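Local structure of putative exported protein (Aeromonas hydrophila subsp. hydrophila, 4PJ2) at residues F6-L9 / Q15-T18; Y32-Y37 / P75-V80; S88-D93 / E116-A121; F95-N98 / G102-S105. The protein probably inhibits i-type lysozymes in the bacterial periplasm and binds a magnesium ion. One frame throughout, in Å; residues are numbered along the deposited sequence. Where two conformers were deposited one is given.

Contact 1: residues F6-L9 / Q15-T18; sequences FKQL and QVVT
Strand 6-9 and residues 16-18 of the 15-18 segment run antiparallel, their axes 4.7 Å apart, with Leu9 and Val17 as a hydrogen-bonded pair and Gln8 facing Thr18 in the adjacent non-hydrogen-bonded position. Leu9 N donates to Val17 O over 2.9 Å, and the reciprocal bond from Val17 N to Leu9 O is equally short; both are close to straight, at 167° and 170°. CA-H...O contacts flank them, notably that of Thr18 CA with Lys7 O at 3.2 Å. On the face carrying Leu9 and Val17 the side chains meet near their bases: in the conformer given, one of two for Val17 and so less certain, Leu9 CB touches Val17 CG1 at 3.9 Å, while the branched end of Leu9 continues to Leu64 and Leu66 of strand 60-67, and Val17 rests on Val34. The other face is more mixed. Gln8 is fully extended, CG opposite its backbone N (chi1 180°), which carries its methylene and amide diagonally past Val16; the closest approach is Gln8 CG to Val16 CG1 at 3.7 Å. Phe6 leans across to Thr18, its CE1 lying 3.7 Å from Thr18 CB at an oblique angle to the ring plane, and CZ and CE1 both come near the CG2 methyl. Leu46 lies beside Gln8, Val16 and Thr18 on this side. Polar bonding across the hairpin is thus confined to the main chain of Leu9 and Val17, whereas the side chains add van der Waals packing, aliphatic toward strand 60-67 and mixed with an amide and a hydroxyl on the face of Gln8 and Thr18.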
loop_
_atom_site.group_PDB
_atom_site.type_symbol
_atom_site.label_atom_id
_atom_site.label_comp_id
_atom_site.label_asym_id
_atom_site.label_seq_id
_atom_site.Cartn_x
_atom_site.Cartn_y
_atom_site.Cartn_z
ATOM N N PHE A 6 -5.030 -13.387 -4.542
ATOM C CA PHE A 6 -4.775 -14.291 -5.661
ATOM C C PHE A 6 -5.788 -14.016 -6.765
ATOM O O PHE A 6 -6.989 -13.949 -6.502
ATOM C CB PHE A 6 -4.880 -15.757 -5.235
ATOM C CG PHE A 6 -4.765 -16.722 -6.384
ATOM C CD1 PHE A 6 -3.527 -17.073 -6.902
ATOM C CD2 PHE A 6 -5.895 -17.260 -6.955
ATOM C CE1 PHE A 6 -3.435 -17.949 -7.960
ATOM C CE2 PHE A 6 -5.804 -18.129 -8.010
ATOM C CZ PHE A 6 -4.574 -18.474 -8.509
ATOM N N LYS A 7 -5.311 -13.849 -7.993
ATOM C CA LYS A 7 -6.206 -13.702 -9.130
ATOM C C LYS A 7 -5.599 -14.320 -10.361
ATOM O O LYS A 7 -4.410 -14.211 -10.592
ATOM C CB LYS A 7 -6.497 -12.227 -9.402
ATOM C CG LYS A 7 -7.608 -11.965 -10.423
ATOM C CD LYS A 7 -8.122 -10.521 -10.324
ATOM C CE LYS A 7 -9.160 -10.205 -11.384
ATOM N NZ LYS A 7 -10.420 -10.969 -11.192
ATOM N N GLN A 8 -6.456 -14.948 -11.147
ATOM C CA GLN A 8 -6.085 -15.570 -12.397
ATOM C C GLN A 8 -6.805 -14.861 -13.542
ATOM O O GLN A 8 -8.005 -14.588 -13.433
ATOM C CB GLN A 8 -6.510 -17.029 -12.349
ATOM C CG GLN A 8 -6.192 -17.805 -13.594
ATOM C CD GLN A 8 -6.692 -19.223 -13.512
ATOM O OE1 GLN A 8 -6.504 -19.883 -12.497
ATOM N NE2 GLN A 8 -7.351 -19.698 -14.570
ATOM N N LEU A 9 -6.075 -14.567 -14.618
ATOM C CA LEU A 9 -6.612 -13.885 -15.801
ATOM C C LEU A 9 -6.186 -14.611 -17.068
ATOM O O LEU A 9 -5.045 -15.029 -17.186
ATOM C CB LEU A 9 -6.090 -12.452 -15.904
ATOM C CG LEU A 9 -6.520 -11.464 -14.829
ATOM C CD1 LEU A 9 -5.766 -10.139 -14.996
ATOM C CD2 LEU A 9 -8.011 -11.232 -14.898
ATOM N N GLN A 15 -2.789 -17.262 -23.292
ATOM C CA GLN A 15 -1.960 -17.466 -22.112
ATOM C C GLN A 15 -2.732 -17.071 -20.881
ATOM O O GLN A 15 -3.721 -16.318 -20.953
ATOM C CB GLN A 15 -0.678 -16.665 -22.185
ATOM C CG GLN A 15 0.241 -17.054 -23.294
ATOM C CD GLN A 15 1.602 -16.373 -23.172
ATOM O OE1 GLN A 15 1.705 -15.162 -22.954
ATOM N NE2 GLN A 15 2.643 -17.149 -23.301
ATOM N N VAL A 16 -2.269 -17.557 -19.741
ATOM C CA VAL A 16 -2.942 -17.322 -18.482
ATOM C C VAL A 16 -1.918 -16.806 -17.488
ATOM O O VAL A 16 -0.783 -17.279 -17.449
ATOM C CB VAL A 16 -3.589 -18.613 -17.966
ATOM C CG1 VAL A 16 -4.149 -18.440 -16.563
ATOM C CG2 VAL A 16 -4.649 -19.071 -18.946
ATOM N N VAL A 17 -2.319 -15.835 -16.681
ATOM C CA VAL A 17 -1.437 -15.267 -15.674
ATOM C C VAL A 17 -2.116 -15.363 -14.314
ATOM O O VAL A 17 -3.325 -15.200 -14.198
ATOM C CB VAL A 17 -1.011 -13.806 -16.068
ATOM C CG1 VAL A 17 -2.167 -12.828 -15.967
ATOM C CG2 VAL A 17 0.104 -13.316 -15.225
ATOM N N THR A 18 -1.331 -15.626 -13.275
ATOM C CA THR A 18 -1.798 -15.473 -11.914
ATOM C C THR A 18 -0.930 -14.454 -11.194
ATOM O O THR A 18 0.241 -14.273 -11.511
ATOM C CB THR A 18 -1.810 -16.779 -11.128
ATOM O OG1 THR A 18 -0.466 -17.204 -10.927
ATOM C CG2 THR A 18 -2.600 -17.860 -11.844
#

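Contact 2: residues Y32-Y37 / P75-V80; sequences YDVRLY and PELIVV. With MG (magnesium ion), chain G.
Apolar packing dominates between Tyr32 and Val34 of 32-37 and Leu77 and Val79 of 75-80, two antiparallel strands whose axes stay 10.2 Å apart, so that side chains alone span the gap. Val79 lays its CG1 methyl over one face of the Tyr32 ring, a CH-pi contact 4.0 Å from the centroid and displaced toward the rim, near CE1 and CZ. The ring arrives there because chi1 of 70° sets CG between the backbone N and carbonyl carbon. Next to it Val34 and Leu77 meet tip to tip, Val34 CG1 against Leu77 CD2 at 3.8 Å; Phe95 packs on both Tyr32 and Val34. Polar interactions lie at the margins. Tyr32 OH passes Val79 CB and hydrogen-bonds to Asp93 OD2. On the reverse side of strand 32-37, Arg35 NH1 forms a 2.8 Å salt bridge with Asp33 OD2, meeting the carboxylate from above its plane. Metal binding belongs to Glu76, whose OE1 and OE2 both grip the magnesium ion, joined by Asp68, Asn70, Asp72 and the carbonyl of Gln74. The interface between the strands is therefore hydrocarbon, with its one buried hydroxyl satisfied by a carboxylate, while ion and salt bridge are kept outside it.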
loop_
_atom_site.group_PDB
_atom_site.type_symbol
_atom_site.label_atom_id
_atom_site.label_comp_id
_atom_site.label_asym_id
_atom_site.label_seq_id
_atom_site.Cartn_x
_atom_site.Cartn_y
_atom_site.Cartn_z
ATOM N N TYR A 32 4.902 -9.649 -4.221
ATOM C CA TYR A 32 3.914 -10.387 -4.975
ATOM C C TYR A 32 4.631 -11.078 -6.112
ATOM O O TYR A 32 5.754 -10.735 -6.460
ATOM C CB TYR A 32 2.803 -9.475 -5.478
ATOM C CG TYR A 32 3.205 -8.520 -6.562
ATOM C CD1 TYR A 32 3.056 -8.864 -7.892
ATOM C CD2 TYR A 32 3.702 -7.265 -6.269
ATOM C CE1 TYR A 32 3.384 -7.976 -8.886
ATOM C CE2 TYR A 32 4.035 -6.375 -7.257
ATOM C CZ TYR A 32 3.871 -6.731 -8.563
ATOM O OH TYR A 32 4.186 -5.869 -9.580
ATOM N N ASP A 33 3.981 -12.073 -6.694
ATOM C CA ASP A 33 4.531 -12.719 -7.862
ATOM C C ASP A 33 3.512 -12.761 -8.973
ATOM O O ASP A 33 2.306 -12.709 -8.736
ATOM C CB ASP A 33 5.069 -14.116 -7.554
ATOM C CG ASP A 33 4.017 -15.076 -7.058
ATOM O OD1 ASP A 33 3.885 -15.223 -5.813
ATOM O OD2 ASP A 33 3.366 -15.720 -7.916
ATOM N N VAL A 34 4.053 -12.801 -10.178
ATOM C CA VAL A 34 3.301 -12.947 -11.403
ATOM C C VAL A 34 3.812 -14.221 -12.054
ATOM O O VAL A 34 5.001 -14.386 -12.225
ATOM C CB VAL A 34 3.568 -11.757 -12.339
ATOM C CG1 VAL A 34 2.821 -11.949 -13.638
ATOM C CG2 VAL A 34 3.179 -10.438 -11.673
ATOM N N ARG A 35 2.898 -15.108 -12.408
ATOM C CA ARG A 35 3.243 -16.392 -13.033
ATOM C C ARG A 35 2.482 -16.505 -14.339
ATOM O O ARG A 35 1.287 -16.257 -14.372
ATOM C CB ARG A 35 2.904 -17.567 -12.114
ATOM C CG ARG A 35 3.845 -17.697 -10.911
ATOM C CD ARG A 35 3.346 -18.736 -9.952
ATOM N NE ARG A 35 4.337 -19.536 -9.241
ATOM C CZ ARG A 35 4.814 -19.321 -8.023
ATOM N NH1 ARG A 35 4.548 -18.213 -7.350
ATOM N NH2 ARG A 35 5.625 -20.225 -7.501
ATOM N N LEU A 36 3.198 -16.876 -15.392
ATOM C CA LEU A 36 2.655 -17.002 -16.733
ATOM C C LEU A 36 2.622 -18.460 -17.134
ATOM O O LEU A 36 3.621 -19.182 -16.963
ATOM C CB LEU A 36 3.537 -16.238 -17.698
ATOM C CG LEU A 36 3.119 -16.184 -19.156
ATOM C CD1 LEU A 36 1.795 -15.458 -19.313
ATOM C CD2 LEU A 36 4.195 -15.528 -19.985
ATOM N N TYR A 37 1.485 -18.861 -17.683
ATOM C CA TYR A 37 1.211 -20.223 -18.139
ATOM C C TYR A 37 0.775 -20.179 -19.600
ATOM O O TYR A 37 0.205 -19.187 -20.054
ATOM C CB TYR A 37 0.088 -20.847 -17.304
ATOM C CG TYR A 37 0.382 -20.879 -15.821
ATOM C CD1 TYR A 37 0.862 -22.038 -15.208
ATOM C CD2 TYR A 37 0.201 -19.733 -15.033
ATOM C CE1 TYR A 37 1.153 -22.050 -13.868
ATOM C CE2 TYR A 37 0.499 -19.754 -13.699
ATOM C CZ TYR A 37 0.970 -20.911 -13.114
ATOM O OH TYR A 37 1.257 -20.879 -11.773
ATOM N N PRO A 75 -2.383 -6.580 -24.697
ATOM C CA PRO A 75 -2.334 -5.929 -23.383
ATOM C C PRO A 75 -1.112 -6.297 -22.556
ATOM O O PRO A 75 -0.678 -7.454 -22.562
ATOM C CB PRO A 75 -3.601 -6.441 -22.696
ATOM C CG PRO A 75 -3.841 -7.775 -23.315
ATOM C CD PRO A 75 -3.422 -7.621 -24.756
ATOM N N GLU A 76 -0.556 -5.298 -21.885
ATOM C CA GLU A 76 0.382 -5.491 -20.785
ATOM C C GLU A 76 -0.417 -5.728 -19.536
ATOM O O GLU A 76 -1.589 -5.363 -19.457
ATOM C CB GLU A 76 1.235 -4.237 -20.598
ATOM C CG GLU A 76 2.415 -4.162 -21.531
ATOM C CD GLU A 76 1.988 -4.124 -22.996
ATOM O OE1 GLU A 76 1.391 -3.110 -23.434
ATOM O OE2 GLU A 76 2.251 -5.105 -23.722
ATOM N N LEU A 77 0.208 -6.380 -18.556
ATOM C CA LEU A 77 -0.389 -6.512 -17.241
ATOM C C LEU A 77 0.105 -5.404 -16.358
ATOM O O LEU A 77 1.306 -5.158 -16.289
ATOM C CB LEU A 77 0.015 -7.856 -16.634
ATOM C CG LEU A 77 -0.362 -8.068 -15.164
ATOM C CD1 LEU A 77 -1.855 -8.160 -14.939
ATOM C CD2 LEU A 77 0.343 -9.307 -14.632
ATOM N N ILE A 78 -0.825 -4.752 -15.677
ATOM C CA ILE A 78 -0.475 -3.719 -14.703
ATOM C C ILE A 78 -0.976 -4.161 -13.348
ATOM O O ILE A 78 -2.146 -4.462 -13.180
ATOM C CB ILE A 78 -1.051 -2.333 -15.069
ATOM C CG1 ILE A 78 -0.566 -1.929 -16.462
ATOM C CG2 ILE A 78 -0.622 -1.307 -14.005
ATOM C CD1 ILE A 78 -1.552 -2.199 -17.592
ATOM N N VAL A 79 -0.061 -4.237 -12.383
ATOM C CA VAL A 79 -0.407 -4.575 -11.009
ATOM C C VAL A 79 -0.334 -3.298 -10.185
ATOM O O VAL A 79 0.725 -2.682 -10.099
ATOM C CB VAL A 79 0.532 -5.648 -10.416
ATOM C CG1 VAL A 79 0.126 -5.984 -8.988
ATOM C CG2 VAL A 79 0.516 -6.910 -11.273
ATOM N N VAL A 80 -1.470 -2.892 -9.618
ATOM C CA VAL A 80 -1.568 -1.642 -8.866
ATOM C C VAL A 80 -1.584 -1.954 -7.385
ATOM O O VAL A 80 -2.336 -2.800 -6.942
ATOM C CB VAL A 80 -2.840 -0.848 -9.227
ATOM C CG1 VAL A 80 -2.846 0.476 -8.466
ATOM C CG2 VAL A 80 -2.921 -0.618 -10.725
HETATM MG MG MG G . 1.064 -4.090 -25.676
#

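Contact 3: residues S88-D93 / E116-A121; sequences SYLSAD and EDVIQA
Glu116 begins the approach with its main chain: its carbonyl O lies 4.1 Å from Leu90 CD1, while its OE1 accepts a weak hydrogen bond from Ala113 N. Asp117 then points away from the 88-93 segment and serves as the N-cap of the helix, its OD1 accepting from Gln120 N at 3.0 Å. That bond is nearly straight at the hydrogen, yet meets the carboxylate from well above its plane. Val118, in the first turn, carries the contact. With CG1 opposite the backbone N (chi1 169°), its two methyls divide between Leu90 and Ala92, two residues apart on the same face of the strand. CG1 presses on Ala92 CB at 3.3 Å, tighter than usual for two methyl groups, and CG2 meets Leu90 CD1 at 3.8 Å, the two side chains crossing at about a right angle. Ile119 leaves this pair and spreads over Ile78, Lys65, Leu67 and Leu69. Gln120 follows as the donor to the cap, and Ala121 sits on Leu112 and closes the first turn by bonding its N to Asp117 O at 3.2 Å. In the loop leading into the strand, Ser88 and Tyr89 hydrogen-bond to a second protein chain, which Leu90 also touches. The arrangement is that of a short, side-chain-capped C-terminal helix laid against the outer face of an antiparallel sheet, the face turned away from the other sheet of this all-beta fold.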
loop_
_atom_site.group_PDB
_atom_site.type_symbol
_atom_site.label_atom_id
_atom_site.label_comp_id
_atom_site.label_asym_id
_atom_site.label_seq_id
_atom_site.Cartn_x
_atom_site.Cartn_y
_atom_site.Cartn_z
ATOM N N SER A 88 -2.292 6.594 1.244
ATOM C CA SER A 88 -2.892 5.687 0.263
ATOM C C SER A 88 -2.219 5.785 -1.094
ATOM O O SER A 88 -2.864 5.585 -2.127
ATOM C CB SER A 88 -4.396 5.963 0.158
ATOM O OG SER A 88 -4.995 5.645 1.401
ATOM N N TYR A 89 -0.929 6.083 -1.105
ATOM C CA TYR A 89 -0.210 6.309 -2.347
ATOM C C TYR A 89 -0.194 5.059 -3.212
ATOM O O TYR A 89 -0.070 3.924 -2.725
ATOM C CB TYR A 89 1.223 6.751 -2.076
ATOM C CG TYR A 89 1.265 7.976 -1.195
ATOM C CD1 TYR A 89 0.842 9.212 -1.676
ATOM C CD2 TYR A 89 1.706 7.913 0.119
ATOM C CE1 TYR A 89 0.846 10.344 -0.881
ATOM C CE2 TYR A 89 1.721 9.054 0.921
ATOM C CZ TYR A 89 1.284 10.266 0.400
ATOM O OH TYR A 89 1.259 11.425 1.131
ATOM N N LEU A 90 -0.313 5.277 -4.511
ATOM C CA LEU A 90 -0.330 4.175 -5.465
ATOM C C LEU A 90 1.028 3.965 -6.088
ATOM O O LEU A 90 1.787 4.878 -6.392
ATOM C CB LEU A 90 -1.359 4.443 -6.573
ATOM C CG LEU A 90 -2.815 4.563 -6.114
ATOM C CD1 LEU A 90 -3.721 4.868 -7.308
ATOM C CD2 LEU A 90 -3.312 3.330 -5.395
ATOM N N SER A 91 1.319 2.687 -6.305
ATOM C CA SER A 91 2.467 2.274 -7.085
ATOM C C SER A 91 1.969 1.220 -8.055
ATOM O O SER A 91 0.870 0.687 -7.906
ATOM C CB SER A 91 3.589 1.747 -6.176
ATOM O OG SER A 91 3.124 0.704 -5.332
ATOM N N ALA A 92 2.737 0.971 -9.094
ATOM C CA ALA A 92 2.321 -0.028 -10.057
ATOM C C ALA A 92 3.508 -0.504 -10.840
ATOM O O ALA A 92 4.450 0.248 -11.093
ATOM C CB ALA A 92 1.279 0.538 -11.007
ATOM N N ASP A 93 3.436 -1.767 -11.234
ATOM C CA ASP A 93 4.384 -2.369 -12.155
ATOM C C ASP A 93 3.643 -2.834 -13.389
ATOM O O ASP A 93 2.548 -3.376 -13.288
ATOM C CB ASP A 93 5.079 -3.561 -11.495
ATOM C CG ASP A 93 5.818 -3.161 -10.258
ATOM O OD1 ASP A 93 6.794 -2.392 -10.376
ATOM O OD2 ASP A 93 5.396 -3.579 -9.159
ATOM N N GLU A 116 -4.895 9.503 -8.735
ATOM C CA GLU A 116 -4.115 9.747 -9.944
ATOM C C GLU A 116 -4.191 8.576 -10.922
ATOM O O GLU A 116 -4.342 7.418 -10.518
ATOM C CB GLU A 116 -2.671 10.156 -9.617
ATOM C CG GLU A 116 -2.581 11.628 -9.209
ATOM C CD GLU A 116 -1.178 12.106 -8.876
ATOM O OE1 GLU A 116 -0.259 11.263 -8.772
ATOM O OE2 GLU A 116 -1.007 13.341 -8.700
ATOM N N ASP A 117 -4.112 8.883 -12.210
ATOM C CA ASP A 117 -4.210 7.894 -13.272
ATOM C C ASP A 117 -2.881 7.172 -13.366
ATOM O O ASP A 117 -1.887 7.697 -13.830
ATOM C CB ASP A 117 -4.551 8.607 -14.586
ATOM C CG ASP A 117 -4.837 7.649 -15.729
ATOM O OD1 ASP A 117 -4.369 6.507 -15.699
ATOM O OD2 ASP A 117 -5.543 8.051 -16.679
ATOM N N VAL A 118 -2.881 5.905 -12.946
ATOM C CA VAL A 118 -1.671 5.080 -12.920
ATOM C C VAL A 118 -1.213 4.784 -14.336
ATOM O O VAL A 118 -0.027 4.743 -14.637
ATOM C CB VAL A 118 -1.965 3.759 -12.185
ATOM C CG1 VAL A 118 -0.836 2.755 -12.358
ATOM C CG2 VAL A 118 -2.239 4.024 -10.718
ATOM N N ILE A 119 -2.179 4.592 -15.216
ATOM C CA ILE A 119 -1.868 4.237 -16.591
ATOM C C ILE A 119 -1.175 5.395 -17.286
ATOM O O ILE A 119 -0.186 5.206 -17.978
ATOM C CB ILE A 119 -3.128 3.830 -17.353
ATOM C CG1 ILE A 119 -3.712 2.546 -16.742
ATOM C CG2 ILE A 119 -2.824 3.617 -18.823
ATOM C CD1 ILE A 119 -2.782 1.315 -16.762
ATOM N N GLN A 120 -1.684 6.606 -17.094
ATOM C CA GLN A 120 -1.063 7.809 -17.631
ATOM C C GLN A 120 0.366 7.918 -17.126
ATOM O O GLN A 120 1.285 8.249 -17.864
ATOM C CB GLN A 120 -1.871 9.051 -17.207
ATOM C CG GLN A 120 -1.291 10.406 -17.653
ATOM C CD GLN A 120 -1.874 11.602 -16.889
ATOM O OE1 GLN A 120 -2.467 11.450 -15.817
ATOM N NE2 GLN A 120 -1.687 12.798 -17.436
ATOM N N ALA A 121 0.549 7.640 -15.839
ATOM C CA ALA A 121 1.870 7.775 -15.237
ATOM C C ALA A 121 2.860 6.779 -15.837
ATOM O O ALA A 121 4.034 7.095 -16.039
ATOM C CB ALA A 121 1.782 7.596 -13.737
#

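Contact 4: residues F95-N98 / G102-S105; sequences FTLN and GLDS
Thr96 and Asp104 bond reciprocally through their backbones, Thr96 N to Asp104 O at 2.7 Å and Asp104 N to Thr96 O at 2.8 Å; the first is short but bent, 137° at the hydrogen, the second nearly straight at 168°. Asn98 and Gly102 form the next hydrogen-bonded pair, with Gly102 N to Asn98 O at 2.9 Å. The positive phi of Gly102 (90°) suits a residue without a CB, as any CB would press on the preceding carbonyl. Asn98 OD1 turns to the amide of Glu101, tying down the turn between the strands. The side chains of Thr96 and Asp104 pass at a slant, Thr96 OG1 lying 3.5 Å from Asp104 CB and 2.6 Å from a water that donates to Ser105 O. This water bridges the strands on the face of Thr96 and Asp104. On the other face Leu97 and Leu103 lie side by side, pointing the same way, with Leu97 CD2 and Leu103 CD1 4.0 Å apart. Leu103 CD1 also approaches Phe95 CB at 4.2 Å, and the Phe95 ring slants past Ser105 CA. These apolar groups extend into the interior: Phe95 reaches Leu55 of strand 49-57 and Val79 of strand 76-82, Leu103 reaches Val34 and Leu36, and Leu97 rests on Leu77 of strand 76-82. Strand 102-112 forms the edge of its sheet within the chain, and Thr96 on the reverse face adjoins Glu76 of the magnesium site.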
loop_
_atom_site.group_PDB
_atom_site.type_symbol
_atom_site.label_atom_id
_atom_site.label_comp_id
_atom_site.label_asym_id
_atom_site.label_seq_id
_atom_site.Cartn_x
_atom_site.Cartn_y
_atom_site.Cartn_z
ATOM N N PHE A 95 3.976 -5.245 -16.931
ATOM C CA PHE A 95 4.655 -6.411 -17.483
ATOM C C PHE A 95 4.213 -6.670 -18.908
ATOM O O PHE A 95 3.025 -6.579 -19.220
ATOM C CB PHE A 95 4.336 -7.685 -16.682
ATOM C CG PHE A 95 4.691 -7.609 -15.233
ATOM C CD1 PHE A 95 5.838 -8.212 -14.747
ATOM C CD2 PHE A 95 3.855 -6.970 -14.346
ATOM C CE1 PHE A 95 6.146 -8.142 -13.410
ATOM C CE2 PHE A 95 4.170 -6.880 -13.003
ATOM C CZ PHE A 95 5.310 -7.472 -12.539
ATOM N N THR A 96 5.169 -7.016 -19.752
ATOM C CA THR A 96 4.844 -7.605 -21.046
ATOM C C THR A 96 4.752 -9.106 -20.869
ATOM O O THR A 96 5.474 -9.679 -20.040
ATOM C CB THR A 96 5.872 -7.272 -22.130
ATOM O OG1 THR A 96 7.188 -7.543 -21.651
ATOM C CG2 THR A 96 5.773 -5.820 -22.511
ATOM N N LEU A 97 3.832 -9.712 -21.630
ATOM C CA LEU A 97 3.554 -11.150 -21.603
ATOM C C LEU A 97 2.932 -11.621 -22.935
ATOM O O LEU A 97 1.825 -11.209 -23.318
ATOM C CB LEU A 97 2.616 -11.539 -20.471
ATOM C CG LEU A 97 2.015 -10.468 -19.580
ATOM C CD1 LEU A 97 1.007 -9.625 -20.330
ATOM C CD2 LEU A 97 1.349 -11.126 -18.426
ATOM N N ASN A 98 3.626 -12.512 -23.629
ATOM C CA ASN A 98 3.119 -13.050 -24.885
ATOM C C ASN A 98 3.788 -14.390 -25.207
ATOM O O ASN A 98 4.795 -14.766 -24.595
ATOM C CB ASN A 98 3.317 -12.037 -26.023
ATOM C CG ASN A 98 4.752 -11.601 -26.166
ATOM O OD1 ASN A 98 5.617 -12.394 -26.555
ATOM N ND2 ASN A 98 5.022 -10.334 -25.858
ATOM N N GLY A 102 7.522 -14.313 -23.816
ATOM C CA GLY A 102 7.303 -14.667 -22.425
ATOM C C GLY A 102 6.945 -13.470 -21.565
ATOM O O GLY A 102 6.260 -12.558 -22.031
ATOM N N LEU A 103 7.436 -13.475 -20.323
ATOM C CA LEU A 103 7.023 -12.559 -19.266
ATOM C C LEU A 103 8.183 -11.640 -18.902
ATOM O O LEU A 103 9.240 -12.141 -18.560
ATOM C CB LEU A 103 6.666 -13.396 -18.029
ATOM C CG LEU A 103 6.313 -12.664 -16.743
ATOM C CD1 LEU A 103 5.056 -11.839 -17.001
ATOM C CD2 LEU A 103 6.132 -13.547 -15.508
ATOM N N ASP A 104 8.005 -10.324 -18.991
ATOM C CA ASP A 104 9.068 -9.375 -18.639
ATOM C C ASP A 104 8.476 -8.088 -18.055
ATOM O O ASP A 104 7.383 -7.689 -18.423
ATOM C CB ASP A 104 9.863 -8.964 -19.903
ATOM C CG ASP A 104 10.526 -10.147 -20.635
ATOM O OD1 ASP A 104 11.656 -10.540 -20.262
ATOM O OD2 ASP A 104 9.942 -10.651 -21.629
ATOM N N SER A 105 9.197 -7.428 -17.160
ATOM C CA SER A 105 8.707 -6.164 -16.639
ATOM C C SER A 105 8.862 -5.110 -17.728
ATOM O O SER A 105 9.714 -5.229 -18.614
ATOM C CB SER A 105 9.421 -5.772 -15.340
ATOM O OG SER A 105 10.098 -4.532 -15.459
HETATM O O HOH W 1 9.082 -5.748 -21.552
#

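Contacts 1 and 4 are hairpin pairings in two different four-stranded antiparallel sheets, their centres 13 Å apart, and contact 2 bridges those sheets near the middle of the chain, about 8 Å from each. Contact 1 adjoins it through strands 16-21 and 30-37, contact 4 through strands 76-82 and 90-98. Contact 3 stands at the far end, centred 21 Å from contact 1 and beyond the chain's centre from it, but shares strand 90-98 with contact 4. Contacts 1, 2 and 3 follow in sequence, contact 4 falling between the segments of contact 3. Together they describe a sandwich with a capped helix outside and the magnesium loop leading into strand 76-82.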